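Local coordinates for pullulanase (Klebsiella oxytoca, PDB 2YOC), which hydrolyses the alpha-1,6-glucosidic linkages of pullulan and related branched dextrins, and is a substrate of a type 2 secretion system, at residues M959-F964 against V980-K985; D991-G996 against V1053-Q1058; L975-V980 against G996-I1001. All blocks are in the same frame, centred on the assembly; numbering follows the deposited sequence.

Interaction 1 (M959-F964 against V980-K985); sequences MKRVDF and VDDGMK. With CA (calcium ion), chain M.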
# COMPACT_ATOMS: atom_id res chain seq x y z
N MSE B 959 6.31 -19.25 -13.21
CA MSE B 959 5.80 -19.18 -11.85
C MSE B 959 6.06 -20.41 -10.99
O MSE B 959 6.28 -20.25 -9.79
CB MSE B 959 4.32 -18.84 -11.91
CG MSE B 959 4.09 -17.48 -12.51
SE MSE B 959 2.23 -17.05 -12.55
CE MSE B 959 1.94 -17.02 -10.59
N LYS B 960 6.06 -21.62 -11.60
CA LYS B 960 6.30 -22.91 -10.93
C LYS B 960 7.77 -23.21 -10.73
O LYS B 960 8.09 -24.19 -10.04
CB LYS B 960 5.72 -24.05 -11.79
CG LYS B 960 4.25 -24.30 -11.59
CD LYS B 960 3.76 -25.51 -12.33
CE LYS B 960 2.75 -25.14 -13.39
NZ LYS B 960 1.88 -26.29 -13.76
N ARG B 961 8.68 -22.45 -11.39
CA ARG B 961 10.11 -22.75 -11.40
C ARG B 961 11.05 -21.60 -11.03
O ARG B 961 12.15 -21.82 -10.51
CB ARG B 961 10.50 -23.29 -12.79
CG ARG B 961 9.81 -24.56 -13.23
CD ARG B 961 10.19 -24.93 -14.64
NE ARG B 961 9.57 -26.18 -15.09
CZ ARG B 961 10.13 -27.37 -14.98
NH1 ARG B 961 11.36 -27.48 -14.50
NH2 ARG B 961 9.50 -28.45 -15.41
N VAL B 962 10.67 -20.37 -11.40
CA VAL B 962 11.46 -19.17 -11.15
C VAL B 962 11.10 -18.51 -9.82
O VAL B 962 9.92 -18.34 -9.46
CB VAL B 962 11.38 -18.18 -12.34
CG1 VAL B 962 12.11 -16.87 -12.03
CG2 VAL B 962 11.91 -18.81 -13.61
N ASP B 963 12.16 -18.16 -9.08
CA ASP B 963 12.16 -17.43 -7.82
C ASP B 963 13.50 -16.71 -7.67
O ASP B 963 14.44 -16.97 -8.43
CB ASP B 963 11.84 -18.35 -6.61
CG ASP B 963 11.25 -17.67 -5.36
OD1 ASP B 963 10.84 -16.48 -5.45
OD2 ASP B 963 11.15 -18.33 -4.32
N PHE B 964 13.56 -15.78 -6.71
CA PHE B 964 14.72 -14.95 -6.42
C PHE B 964 15.07 -14.95 -4.96
O PHE B 964 14.18 -15.03 -4.10
CB PHE B 964 14.47 -13.50 -6.84
CG PHE B 964 14.15 -13.29 -8.29
CD1 PHE B 964 15.15 -13.08 -9.23
CD2 PHE B 964 12.83 -13.27 -8.73
CE1 PHE B 964 14.85 -12.85 -10.57
CE2 PHE B 964 12.52 -13.06 -10.08
CZ PHE B 964 13.54 -12.87 -10.99
N VAL B 980 16.11 -21.19 -10.87
CA VAL B 980 15.20 -21.86 -11.81
C VAL B 980 15.15 -23.35 -11.48
O VAL B 980 16.17 -24.03 -11.58
CB VAL B 980 15.50 -21.61 -13.31
CG1 VAL B 980 14.42 -22.24 -14.19
CG2 VAL B 980 15.62 -20.10 -13.61
N ASP B 981 13.97 -23.84 -11.10
CA ASP B 981 13.77 -25.22 -10.70
C ASP B 981 13.59 -26.17 -11.86
O ASP B 981 12.89 -25.86 -12.82
CB ASP B 981 12.57 -25.35 -9.74
CG ASP B 981 12.58 -26.61 -8.89
OD1 ASP B 981 13.64 -27.24 -8.78
OD2 ASP B 981 11.52 -26.97 -8.32
N ASP B 982 14.22 -27.36 -11.77
CA ASP B 982 14.03 -28.48 -12.66
C ASP B 982 13.75 -29.70 -11.80
O ASP B 982 13.63 -30.83 -12.30
CB ASP B 982 15.17 -28.69 -13.64
CG ASP B 982 14.74 -29.45 -14.91
OD1 ASP B 982 13.60 -29.21 -15.40
OD2 ASP B 982 15.53 -30.28 -15.41
N GLY B 983 13.60 -29.45 -10.49
CA GLY B 983 13.29 -30.44 -9.48
C GLY B 983 11.88 -31.02 -9.59
O GLY B 983 11.00 -30.45 -10.22
N MSE B 984 11.68 -32.16 -8.96
CA MSE B 984 10.43 -32.92 -8.90
C MSE B 984 9.16 -32.10 -8.57
O MSE B 984 8.06 -32.44 -9.04
CB MSE B 984 10.63 -34.17 -8.00
CG MSE B 984 9.96 -34.16 -6.64
SE MSE B 984 10.49 -35.67 -5.54
CE MSE B 984 11.32 -34.64 -4.13
N LYS B 985 9.30 -31.03 -7.77
CA LYS B 985 8.14 -30.28 -7.38
C LYS B 985 7.67 -29.36 -8.48
O LYS B 985 6.50 -28.96 -8.45
CB LYS B 985 8.38 -29.55 -6.04
CG LYS B 985 7.98 -30.38 -4.85
CD LYS B 985 8.69 -29.91 -3.62
CE LYS B 985 7.73 -29.28 -2.64
NZ LYS B 985 7.58 -30.11 -1.40
CA CA M . 16.23 -32.32 -14.67

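Interaction 2 (D991-G996 against V1053-Q1058); sequences DSRLDG and VLELPQ. With CA (calcium ion), chain M.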
# COMPACT_ATOMS: atom_id res chain seq x y z
N ASP B 991 15.84 -30.18 -18.37
CA ASP B 991 17.26 -30.34 -18.67
C ASP B 991 17.69 -31.70 -18.09
O ASP B 991 17.57 -31.92 -16.89
CB ASP B 991 18.07 -29.17 -18.07
CG ASP B 991 19.47 -28.98 -18.64
OD1 ASP B 991 20.21 -29.99 -18.76
OD2 ASP B 991 19.86 -27.82 -18.89
N SER B 992 18.13 -32.61 -18.94
CA SER B 992 18.52 -33.97 -18.53
C SER B 992 19.80 -33.98 -17.74
O SER B 992 20.10 -34.96 -17.07
CB SER B 992 18.70 -34.88 -19.74
OG SER B 992 19.70 -34.34 -20.59
N ARG B 993 20.58 -32.90 -17.85
CA ARG B 993 21.85 -32.76 -17.18
C ARG B 993 21.69 -32.04 -15.82
O ARG B 993 22.38 -32.40 -14.87
CB ARG B 993 22.85 -32.07 -18.15
CG ARG B 993 24.06 -31.36 -17.52
CD ARG B 993 24.93 -30.69 -18.58
NE ARG B 993 24.36 -29.42 -19.02
CZ ARG B 993 24.72 -28.23 -18.54
NH1 ARG B 993 25.66 -28.14 -17.61
NH2 ARG B 993 24.14 -27.13 -18.98
N LEU B 994 20.75 -31.05 -15.73
CA LEU B 994 20.53 -30.23 -14.51
C LEU B 994 19.26 -30.54 -13.71
O LEU B 994 18.31 -31.12 -14.24
CB LEU B 994 20.61 -28.70 -14.81
CG LEU B 994 21.81 -28.21 -15.61
CD1 LEU B 994 21.78 -26.72 -15.78
CD2 LEU B 994 23.13 -28.63 -14.99
N ASP B 995 19.28 -30.13 -12.42
CA ASP B 995 18.19 -30.24 -11.45
C ASP B 995 17.68 -28.83 -11.16
O ASP B 995 16.58 -28.66 -10.65
CB ASP B 995 18.68 -30.87 -10.14
CG ASP B 995 18.21 -32.29 -9.83
OD1 ASP B 995 17.32 -32.80 -10.57
OD2 ASP B 995 18.72 -32.88 -8.84
N GLY B 996 18.50 -27.83 -11.49
CA GLY B 996 18.21 -26.43 -11.25
C GLY B 996 19.32 -25.50 -11.71
O GLY B 996 20.41 -25.95 -12.05
N VAL B 1053 26.73 -18.27 -13.57
CA VAL B 1053 25.64 -19.21 -13.79
C VAL B 1053 26.03 -20.43 -12.98
O VAL B 1053 26.95 -21.16 -13.36
CB VAL B 1053 25.36 -19.53 -15.29
CG1 VAL B 1053 24.31 -20.61 -15.42
CG2 VAL B 1053 24.92 -18.28 -16.04
N LEU B 1054 25.41 -20.60 -11.81
CA LEU B 1054 25.71 -21.74 -10.96
C LEU B 1054 24.67 -22.79 -11.28
O LEU B 1054 23.47 -22.49 -11.28
CB LEU B 1054 25.70 -21.37 -9.46
CG LEU B 1054 26.75 -20.37 -8.89
CD1 LEU B 1054 27.96 -20.20 -9.79
CD2 LEU B 1054 26.12 -19.05 -8.65
N GLU B 1055 25.13 -23.99 -11.63
CA GLU B 1055 24.24 -25.07 -12.00
C GLU B 1055 24.24 -26.20 -11.00
O GLU B 1055 25.29 -26.55 -10.45
CB GLU B 1055 24.49 -25.56 -13.44
CG GLU B 1055 25.89 -25.34 -13.98
CD GLU B 1055 26.08 -25.80 -15.41
OE1 GLU B 1055 25.22 -25.46 -16.26
OE2 GLU B 1055 27.09 -26.50 -15.68
N LEU B 1056 23.04 -26.77 -10.77
CA LEU B 1056 22.77 -27.88 -9.87
C LEU B 1056 22.75 -29.17 -10.71
O LEU B 1056 21.74 -29.46 -11.36
CB LEU B 1056 21.40 -27.66 -9.21
CG LEU B 1056 21.23 -28.01 -7.75
CD1 LEU B 1056 19.78 -27.92 -7.37
CD2 LEU B 1056 21.73 -29.42 -7.43
N PRO B 1057 23.84 -29.96 -10.74
CA PRO B 1057 23.82 -31.17 -11.60
C PRO B 1057 22.86 -32.23 -11.12
O PRO B 1057 22.67 -32.42 -9.92
CB PRO B 1057 25.28 -31.63 -11.61
CG PRO B 1057 25.87 -31.06 -10.34
CD PRO B 1057 25.13 -29.80 -10.03
N GLN B 1058 22.21 -32.89 -12.07
CA GLN B 1058 21.24 -33.94 -11.82
C GLN B 1058 21.96 -35.24 -11.61
O GLN B 1058 22.90 -35.56 -12.35
CB GLN B 1058 20.25 -34.07 -13.00
CG GLN B 1058 18.98 -34.85 -12.65
CD GLN B 1058 18.27 -35.34 -13.86
OE1 GLN B 1058 17.80 -34.57 -14.70
NE2 GLN B 1058 18.16 -36.65 -13.98
CA CA M . 16.23 -32.32 -14.67

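Interaction 3 (L975-V980 against G996-I1001); sequences LLVMTV and GLVVAI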
# COMPACT_ATOMS: atom_id res chain seq x y z
N LEU B 975 22.93 -6.92 -6.09
CA LEU B 975 23.00 -8.37 -6.17
C LEU B 975 21.66 -8.91 -6.66
O LEU B 975 20.63 -8.76 -5.99
CB LEU B 975 23.41 -8.98 -4.84
CG LEU B 975 23.76 -10.45 -4.85
CD1 LEU B 975 25.10 -10.66 -5.50
CD2 LEU B 975 23.78 -10.99 -3.43
N LEU B 976 21.68 -9.51 -7.86
CA LEU B 976 20.51 -10.11 -8.47
C LEU B 976 20.73 -11.61 -8.51
O LEU B 976 21.68 -12.08 -9.13
CB LEU B 976 20.23 -9.54 -9.86
CG LEU B 976 19.91 -8.05 -9.90
CD1 LEU B 976 20.29 -7.45 -11.23
CD2 LEU B 976 18.46 -7.78 -9.56
N VAL B 977 19.91 -12.34 -7.75
CA VAL B 977 20.03 -13.79 -7.61
C VAL B 977 18.73 -14.46 -8.04
O VAL B 977 17.70 -14.30 -7.37
CB VAL B 977 20.52 -14.22 -6.20
CG1 VAL B 977 20.48 -15.73 -6.05
CG2 VAL B 977 21.93 -13.71 -5.93
N MSE B 978 18.77 -15.19 -9.18
CA MSE B 978 17.61 -15.88 -9.73
C MSE B 978 17.79 -17.37 -9.67
O MSE B 978 18.85 -17.86 -10.06
CB MSE B 978 17.35 -15.44 -11.17
CG MSE B 978 16.01 -15.92 -11.74
SE MSE B 978 15.62 -15.26 -13.53
CE MSE B 978 16.99 -16.17 -14.53
N THR B 979 16.77 -18.09 -9.21
CA THR B 979 16.81 -19.55 -9.14
C THR B 979 15.75 -20.14 -10.08
O THR B 979 14.63 -19.63 -10.10
CB THR B 979 16.69 -20.07 -7.69
OG1 THR B 979 15.36 -19.96 -7.22
CG2 THR B 979 17.66 -19.42 -6.73
N VAL B 980 16.11 -21.19 -10.87
CA VAL B 980 15.20 -21.86 -11.81
C VAL B 980 15.15 -23.35 -11.48
O VAL B 980 16.17 -24.03 -11.58
CB VAL B 980 15.50 -21.61 -13.31
CG1 VAL B 980 14.42 -22.24 -14.19
CG2 VAL B 980 15.62 -20.10 -13.61
N GLY B 996 18.50 -27.83 -11.49
CA GLY B 996 18.21 -26.43 -11.25
C GLY B 996 19.32 -25.50 -11.71
O GLY B 996 20.41 -25.95 -12.05
N LEU B 997 19.03 -24.18 -11.70
CA LEU B 997 19.93 -23.10 -12.14
C LEU B 997 19.95 -21.92 -11.19
O LEU B 997 18.93 -21.56 -10.60
CB LEU B 997 19.43 -22.57 -13.49
CG LEU B 997 20.44 -22.37 -14.60
CD1 LEU B 997 21.73 -23.16 -14.33
CD2 LEU B 997 19.83 -22.77 -15.93
N VAL B 998 21.12 -21.26 -11.13
CA VAL B 998 21.31 -20.02 -10.35
C VAL B 998 21.98 -18.96 -11.23
O VAL B 998 23.06 -19.21 -11.78
CB VAL B 998 22.01 -20.18 -8.97
CG1 VAL B 998 22.19 -18.84 -8.29
CG2 VAL B 998 21.23 -21.12 -8.06
N VAL B 999 21.34 -17.80 -11.37
CA VAL B 999 21.93 -16.68 -12.07
C VAL B 999 22.29 -15.66 -10.98
O VAL B 999 21.41 -15.20 -10.22
CB VAL B 999 21.03 -16.08 -13.18
CG1 VAL B 999 21.69 -14.85 -13.82
CG2 VAL B 999 20.70 -17.11 -14.24
N ALA B 1000 23.57 -15.32 -10.88
CA ALA B 1000 24.01 -14.33 -9.92
C ALA B 1000 24.69 -13.19 -10.64
O ALA B 1000 25.62 -13.41 -11.40
CB ALA B 1000 24.93 -14.96 -8.88
N ILE B 1001 24.15 -11.98 -10.45
CA ILE B 1001 24.67 -10.76 -11.05
C ILE B 1001 25.06 -9.83 -9.91
O ILE B 1001 24.17 -9.35 -9.20
CB ILE B 1001 23.63 -10.11 -12.01
CG1 ILE B 1001 23.27 -11.07 -13.17
CG2 ILE B 1001 24.11 -8.74 -12.53
CD1 ILE B 1001 21.97 -10.70 -13.88

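Interaction 1 (M959-F964 against V980-K985)
R961 and D981 meet at the open end of a beta hairpin, where strand 962-965 pairs with strand 975-981 at the edge of the antiparallel C-terminal sheet. V962 and V980 form an antiparallel non-hydrogen-bonded pair, with CA atoms 4.7 Å apart.

One residue outward, toward the open end, D981 N donates to R961 O at 2.8 Å. The same oxygen also receives a CA-H...O contact from V980 CA.

The apolar part is small. V962 and V980 lie side by side on one face of the sheet, and their CG2 methyls meet at 3.9 Å.

The polar part belongs to the R961 side chain. CG sits anti to the carbonyl carbon (chi1 -61°), and the chain then runs extended to NE. CB, CG and CD pass along D981 O. NH1 ends between two acceptors. R961 NH1 donates to D981 O at 2.8 Å and to D982 OD1 at 3.0 Å, the second a salt bridge. The guanidinium and carboxylate planes are turned 41° apart. R961 NH2 donates to A988 O, so the guanidinium is tied to both the hairpin and the following loop.

D981 makes an Asx turn: its OD1 accepts from G983 N from above the carboxylate plane, consistent with the turn after the strand. OD1 also accepts from L1066 N.

D982 is shared with a calcium site. OD1 takes R961 NH1 through its anti lone pair and also accepts from L990 N. The other oxygen of D982, OD2, binds the calcium ion at 2.3 Å.

Interaction 2 (D991-G996 against V1053-Q1058)
Q1058 reaches from the end of strand 1050-1057 to a calcium ion cradled by the 991-994 turn. Its CG is anti to the backbone N (chi1 -163°), and the chain stays extended. Q1058 CB packs on R993 O at 3.3 Å. Q1058 CG lies against D995 OD1 at 3.4 Å, the side chains crossing at about a right angle. CD comes near S992 O, and Q1058 OE1 binds the calcium ion at 2.7 Å.

The backbone fixes where this side chain starts. Q1058 N donates to R993 O. D995 N donates to L1056 O almost in line with its C=O bond. L1056 N donates to G996 O at 3.0 Å. L994 and P1057 form an antiparallel non-hydrogen-bonded pair between these bonds.

R993 turns back over the strand. Its chain bends at chi3 (79°), which brings NH1 to the E1055 carboxylate. The salt bridge runs from R993 NH1 to E1055 OE2 at 2.9 Å, and the hydrogen bonds are weak. L994 CD2 lies over one face of the guanidinium and touches E1055 CB at 3.7 Å.

Within the turn, D991 OD1 accepts from R993 N, an Asx turn, and also from L994 N, which makes an Asx motif. D991 OD2 is hydrogen-bonded to S947 OG. This is consistent with a fixed placing of D991 O, and of L994 O at 2.4 Å from the calcium ion. D982 OD2 and S989 OG complete the five protein ligands. The arrangement is a calcium site formed by loops and strand ends at one end of the antiparallel C-terminal sheet.

Interaction 3 (L975-V980 against G996-I1001)
M978 and V999 fit together near the middle of two paired strands. The selenomethionine chain leaves with CG anti to the backbone N (chi1 -169°) and bends at chi3 (67°). This turns the end methyl, M978 CE, back onto V999 CG2 at 3.8 Å. The two side chains lie side by side and point the same way.

On the same face, V980 and L997 meet CB to CB at 4.0 Å. L976 CB and I1001 CB meet at 4.1 Å at the other end of this row. Their outer branches spread beyond the pair: L976 packs on T772 and R773 of helix 762-776, and I1001 on M776. L997 turns instead to V1053 and E1055 of the next strand.

Strands 975-981 and 994-1002 are central neighbours in the five-stranded antiparallel sheet of the C-terminal domain. Their short segments run at 167°, with axes 4.6 Å apart. Three hydrogen-bonded pairs, L976-I1001, M978-V999 and V980-L997, carry two N-H...O bonds each. The bond from L976 N to I1001 O is 2.8 Å long and nearly straight. CA-H...O contacts fill the steps between the pairs.

The other face has smaller bumps. V998 fits between V977 and T979. V998 CG1 meets V977 CG1 at 4.2 Å, the two side chains set at a slant. V998 CG2 lies alongside T979 CG2, also at 4.2 Å. A1000 offers just its CB, a low spot beside V977 CG2. F1013 covers T979 and V998 on this side. T979 OG1 makes a weak hydrogen bond to D963 O.

All three contacts lie in one antiparallel sheet of the C-terminal domain, with centres 11 to 12 Å apart. Interaction 1 joins strands 962-965 and 975-981, interaction 3 joins 975-981 and 994-1002, and interaction 2 joins 994-1002 and 1050-1057. Interactions 1 and 3 share V980; interactions 2 and 3 share G996. Along the chain, interaction 1 closes before interaction 2 opens, while interaction 3 alternates with both. Interactions 1 and 2 meet at the same calcium ion, and D982 N lies 2.9 Å from D995 O, a probable hydrogen bond. The calcium ion joins the loop after strand 975-981, the turn leading into strand 994-1002 and the end of strand 1050-1057, at one end of the sheet.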